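Local coordinates for DUF5625 domain-containing protein (Sulfurospirillum deleyianum, PDB 3NKG) that is of unknown function but folds largely into antiparallel beta-sheets, consistent with a relationship to galactose-binding-like domains, at residues 54-65 against 124-134. Sequence-based numbering, arbitrary orientation.
With ACY (acetic acid), chain C.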
loop_
_atom_site.group_PDB
_atom_site.type_symbol
_atom_site.label_atom_id
_atom_site.label_comp_id
_atom_site.label_asym_id
_atom_site.label_seq_id
_atom_site.Cartn_x
_atom_site.Cartn_y
_atom_site.Cartn_z
ATOM N N VAL A 54 -8.257 1.141 -11.603
ATOM C CA VAL A 54 -7.489 1.075 -10.369
ATOM C C VAL A 54 -8.238 0.278 -9.316
ATOM O O VAL A 54 -7.633 -0.521 -8.607
ATOM C CB VAL A 54 -7.078 2.452 -9.829
ATOM C CG1 VAL A 54 -6.490 2.305 -8.435
ATOM C CG2 VAL A 54 -6.064 3.105 -10.770
ATOM N N TRP A 55 -9.549 0.503 -9.211
ATOM C CA TRP A 55 -10.382 -0.340 -8.375
ATOM C C TRP A 55 -10.207 -1.829 -8.740
ATOM O O TRP A 55 -10.019 -2.688 -7.887
ATOM C CB TRP A 55 -11.835 0.040 -8.573
ATOM C CG TRP A 55 -12.676 -0.323 -7.437
ATOM C CD1 TRP A 55 -12.354 -1.154 -6.400
ATOM C CD2 TRP A 55 -14.006 0.142 -7.190
ATOM N NE1 TRP A 55 -13.413 -1.232 -5.516
ATOM C CE2 TRP A 55 -14.437 -0.451 -5.984
ATOM C CE3 TRP A 55 -14.882 0.985 -7.890
ATOM C CZ2 TRP A 55 -15.702 -0.213 -5.453
ATOM C CZ3 TRP A 55 -16.130 1.222 -7.358
ATOM C CH2 TRP A 55 -16.532 0.619 -6.155
ATOM N N LYS A 56 -10.263 -2.130 -10.022
ATOM C CA LYS A 56 -10.107 -3.512 -10.466
ATOM C C LYS A 56 -8.797 -4.132 -9.941
ATOM O O LYS A 56 -8.783 -5.254 -9.399
ATOM C CB LYS A 56 -10.156 -3.579 -11.996
ATOM C CG LYS A 56 -9.772 -4.959 -12.551
ATOM C CD LYS A 56 -9.908 -4.963 -14.083
ATOM C CE LYS A 56 -8.969 -5.960 -14.746
ATOM N NZ LYS A 56 -9.077 -5.828 -16.238
ATOM N N PHE A 57 -7.704 -3.385 -10.102
ATOM C CA PHE A 57 -6.364 -3.805 -9.642
ATOM C C PHE A 57 -6.324 -4.014 -8.107
ATOM O O PHE A 57 -5.762 -4.992 -7.617
ATOM C CB PHE A 57 -5.329 -2.730 -10.057
ATOM C CG PHE A 57 -3.903 -3.107 -9.766
ATOM C CD1 PHE A 57 -3.307 -2.770 -8.561
ATOM C CD2 PHE A 57 -3.154 -3.817 -10.706
ATOM C CE1 PHE A 57 -1.968 -3.127 -8.287
ATOM C CE2 PHE A 57 -1.827 -4.182 -10.449
ATOM C CZ PHE A 57 -1.228 -3.834 -9.230
ATOM N N LEU A 58 -6.862 -3.053 -7.351
ATOM C CA LEU A 58 -6.883 -3.142 -5.878
ATOM C C LEU A 58 -7.726 -4.308 -5.335
ATOM O O LEU A 58 -7.352 -4.947 -4.344
ATOM C CB LEU A 58 -7.400 -1.824 -5.268
ATOM C CG LEU A 58 -6.459 -0.614 -5.392
ATOM C CD1 LEU A 58 -7.087 0.680 -4.853
ATOM C CD2 LEU A 58 -5.148 -0.933 -4.679
ATOM N N GLY A 59 -8.870 -4.569 -5.962
ATOM C CA GLY A 59 -9.813 -5.543 -5.437
ATOM C C GLY A 59 -10.933 -4.880 -4.638
ATOM O O GLY A 59 -10.949 -3.660 -4.490
ATOM N N PHE A 60 -11.846 -5.694 -4.106
ATOM C CA PHE A 60 -13.010 -5.224 -3.351
ATOM C C PHE A 60 -13.039 -5.659 -1.880
ATOM O O PHE A 60 -13.688 -5.028 -1.062
ATOM C CB PHE A 60 -14.283 -5.723 -4.054
ATOM C CG PHE A 60 -14.556 -5.020 -5.346
ATOM C CD1 PHE A 60 -13.786 -5.289 -6.476
ATOM C CD2 PHE A 60 -15.565 -4.083 -5.437
ATOM C CE1 PHE A 60 -14.023 -4.635 -7.669
ATOM C CE2 PHE A 60 -15.819 -3.419 -6.646
ATOM C CZ PHE A 60 -15.043 -3.690 -7.756
ATOM N N ASN A 61 -12.394 -6.783 -1.572
ATOM C CA ASN A 61 -12.298 -7.278 -0.204
ATOM C C ASN A 61 -11.409 -6.367 0.640
ATOM O O ASN A 61 -10.476 -5.747 0.110
ATOM C CB ASN A 61 -11.718 -8.713 -0.211
ATOM C CG ASN A 61 -12.713 -9.736 -0.776
ATOM O OD1 ASN A 61 -13.915 -9.497 -0.751
ATOM N ND2 ASN A 61 -12.211 -10.858 -1.301
ATOM N N SER A 62 -11.687 -6.300 1.942
ATOM C CA SER A 62 -10.945 -5.424 2.838
ATOM C C SER A 62 -10.449 -6.182 4.065
ATOM O O SER A 62 -11.180 -7.006 4.632
ATOM C CB SER A 62 -11.818 -4.243 3.311
ATOM O OG SER A 62 -12.367 -3.527 2.222
ATOM N N TYR A 63 -9.225 -5.855 4.484
ATOM C CA TYR A 63 -8.568 -6.508 5.613
ATOM C C TYR A 63 -8.017 -5.453 6.575
ATOM O O TYR A 63 -7.439 -4.460 6.145
ATOM C CB TYR A 63 -7.450 -7.417 5.091
ATOM C CG TYR A 63 -7.958 -8.516 4.186
ATOM C CD1 TYR A 63 -8.140 -8.293 2.822
ATOM C CD2 TYR A 63 -8.254 -9.781 4.693
ATOM C CE1 TYR A 63 -8.628 -9.279 1.993
ATOM C CE2 TYR A 63 -8.750 -10.799 3.864
ATOM C CZ TYR A 63 -8.936 -10.535 2.514
ATOM O OH TYR A 63 -9.393 -11.522 1.664
ATOM N N ASP A 64 -8.212 -5.655 7.873
ATOM C CA ASP A 64 -7.692 -4.734 8.889
ATOM C C ASP A 64 -6.169 -4.838 8.953
ATOM O O ASP A 64 -5.645 -5.912 9.206
ATOM C CB ASP A 64 -8.301 -5.095 10.241
ATOM C CG ASP A 64 -8.055 -4.042 11.308
ATOM O OD1 ASP A 64 -7.020 -3.312 11.244
ATOM O OD2 ASP A 64 -8.914 -3.974 12.223
ATOM N N PRO A 65 -5.448 -3.726 8.709
ATOM C CA PRO A 65 -3.979 -3.822 8.715
ATOM C C PRO A 65 -3.409 -4.162 10.099
ATOM O O PRO A 65 -2.277 -4.627 10.205
ATOM C CB PRO A 65 -3.523 -2.417 8.283
ATOM C CG PRO A 65 -4.693 -1.510 8.600
ATOM C CD PRO A 65 -5.925 -2.369 8.379
ATOM N N LYS A 124 -2.777 -7.260 -0.593
ATOM C CA LYS A 124 -3.986 -7.538 -1.347
ATOM C C LYS A 124 -5.086 -6.631 -0.836
ATOM O O LYS A 124 -4.981 -6.043 0.234
ATOM C CB LYS A 124 -4.415 -8.990 -1.141
ATOM C CG LYS A 124 -4.558 -9.348 0.346
ATOM C CD LYS A 124 -5.184 -10.720 0.541
ATOM C CE LYS A 124 -5.216 -11.063 2.023
ATOM N NZ LYS A 124 -5.575 -12.483 2.260
ATOM N N GLY A 125 -6.156 -6.521 -1.607
ATOM C CA GLY A 125 -7.335 -5.883 -1.078
ATOM C C GLY A 125 -7.350 -4.373 -1.189
ATOM O O GLY A 125 -6.434 -3.703 -1.686
ATOM N N ASN A 126 -8.437 -3.841 -0.675
ATOM C CA ASN A 126 -8.810 -2.470 -0.876
ATOM C C ASN A 126 -8.702 -1.787 0.494
ATOM O O ASN A 126 -9.446 -2.121 1.401
ATOM C CB ASN A 126 -10.249 -2.509 -1.390
ATOM C CG ASN A 126 -10.790 -1.164 -1.732
ATOM O OD1 ASN A 126 -10.956 -0.317 -0.866
ATOM N ND2 ASN A 126 -11.099 -0.964 -3.012
ATOM N N GLY A 127 -7.775 -0.846 0.638
ATOM C CA GLY A 127 -7.562 -0.131 1.897
ATOM C C GLY A 127 -8.626 0.885 2.309
ATOM O O GLY A 127 -9.561 1.162 1.571
ATOM N N SER A 128 -8.462 1.450 3.501
ATOM C CA SER A 128 -9.481 2.320 4.074
ATOM C C SER A 128 -9.703 3.615 3.282
ATOM O O SER A 128 -10.838 3.981 3.000
ATOM C CB SER A 128 -9.157 2.643 5.541
ATOM O OG SER A 128 -10.260 3.271 6.161
ATOM N N GLY A 129 -8.629 4.311 2.930
ATOM C CA GLY A 129 -8.761 5.578 2.215
ATOM C C GLY A 129 -9.138 5.463 0.738
ATOM O O GLY A 129 -9.573 4.406 0.263
ATOM N N ALA A 130 -8.990 6.565 0.009
ATOM C CA ALA A 130 -9.271 6.583 -1.421
ATOM C C ALA A 130 -8.156 5.932 -2.219
ATOM O O ALA A 130 -7.001 6.322 -2.122
ATOM C CB ALA A 130 -9.491 8.019 -1.907
ATOM N N TYR A 131 -8.513 4.940 -3.016
ATOM C CA TYR A 131 -7.551 4.263 -3.887
ATOM C C TYR A 131 -6.293 3.872 -3.138
ATOM O O TYR A 131 -5.180 4.220 -3.537
ATOM C CB TYR A 131 -7.222 5.136 -5.108
ATOM C CG TYR A 131 -8.459 5.425 -5.931
ATOM C CD1 TYR A 131 -9.037 4.424 -6.724
ATOM C CD2 TYR A 131 -9.060 6.681 -5.915
ATOM C CE1 TYR A 131 -10.163 4.661 -7.487
ATOM C CE2 TYR A 131 -10.212 6.933 -6.678
ATOM C CZ TYR A 131 -10.754 5.918 -7.455
ATOM O OH TYR A 131 -11.878 6.144 -8.209
ATOM N N THR A 132 -6.477 3.159 -2.035
ATOM C CA THR A 132 -5.339 2.741 -1.224
ATOM C C THR A 132 -5.307 1.230 -1.065
ATOM O O THR A 132 -6.325 0.527 -1.181
ATOM C CB THR A 132 -5.369 3.354 0.220
ATOM O OG1 THR A 132 -6.493 2.829 0.927
ATOM C CG2 THR A 132 -5.459 4.866 0.187
ATOM N N ARG A 133 -4.125 0.725 -0.786
ATOM C CA ARG A 133 -4.029 -0.641 -0.321
ATOM C C ARG A 133 -3.273 -0.628 1.013
ATOM O O ARG A 133 -2.186 -0.044 1.113
ATOM C CB ARG A 133 -3.327 -1.527 -1.329
ATOM C CG ARG A 133 -3.050 -2.875 -0.694
ATOM C CD ARG A 133 -2.707 -3.886 -1.660
ATOM N NE ARG A 133 -3.813 -4.291 -2.537
ATOM C CZ ARG A 133 -3.593 -5.008 -3.631
ATOM N NH1 ARG A 133 -2.329 -5.334 -3.936
ATOM N NH2 ARG A 133 -4.599 -5.380 -4.423
ATOM N N ASP A 134 -3.889 -1.214 2.035
ATOM C CA ASP A 134 -3.337 -1.263 3.383
ATOM C C ASP A 134 -2.343 -2.429 3.457
ATOM O O ASP A 134 -2.681 -3.558 3.094
ATOM C CB ASP A 134 -4.471 -1.430 4.401
ATOM C CG ASP A 134 -5.275 -0.121 4.626
ATOM O OD1 ASP A 134 -4.819 0.942 4.150
ATOM O OD2 ASP A 134 -6.355 -0.147 5.273
HETATM C C ACY C . -11.680 3.073 -4.044
HETATM O O ACY C . -11.723 1.901 -3.578
HETATM O OXT ACY C . -11.450 4.152 -3.414
HETATM C CH3 ACY C . -11.928 3.191 -5.504
HETATM O O HOH W 1 -11.890 -0.760 1.809
HETATM O O HOH W 2 -7.996 -3.874 3.248
HETATM O O HOH W 3 -4.675 -4.893 5.392
HETATM O O HOH W 4 -8.679 -1.805 5.771
HETATM O O HOH W 5 -7.754 -13.966 1.570
#
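The amide nitrogen of Asn126 gives one proton to each of two oxygens: ND2 lies 3.1 Å from Gly59 O and 3.0 Å from O of a bound acetate, with N-H...O angles of 158° and 161°. With CG anti to its backbone N (chi1 -177°), the side chain reaches across to the turn after helix 49-58, while its own backbone N bonds to Asn61 O at 2.9 Å. The Trp55 ring passes the amide obliquely, the two planes 59° apart, with no bond between NE1 and ND2, both of them donors. Phe60 CE2 lies over one face of the indole and the acetate methyl over the opposite one, both toward the rim. The acetate, probably from the crystallisation liquor, also accepts a bond from Tyr131 N.

Gly59, with positive phi, ends the helix, and Leu58 O there receives Arg133 NH2 at 2.8 Å, in the guanidinium plane but from above the carbonyl plane. Bent at chi3, Arg133 also turns NE onto a lone pair of Gly125 O; NH1 goes to Thr96 O. NE and NH2 along one guanidinium edge thus hold two acceptors, Gly125 O and Leu58 O, only 3.1 Å apart, which probably eases their mutual repulsion. The contact joins this helix end and strand 62-63 to the loop leading into strand 132-140, an outermost strand of an antiparallel four-stranded sheet. Leu58 CD1 packs on the backbone of Tyr131 and CD2 on Arg133 CB.

Farther along, Lys124 extends over the Tyr63 ring: CE stands over its centre and NZ makes a cation-pi contact 4.3 Å from the centroid. A water accepts from Lys124 NZ and donates to Tyr63 OH, which also hydrogen-bonds Asp94 OD1.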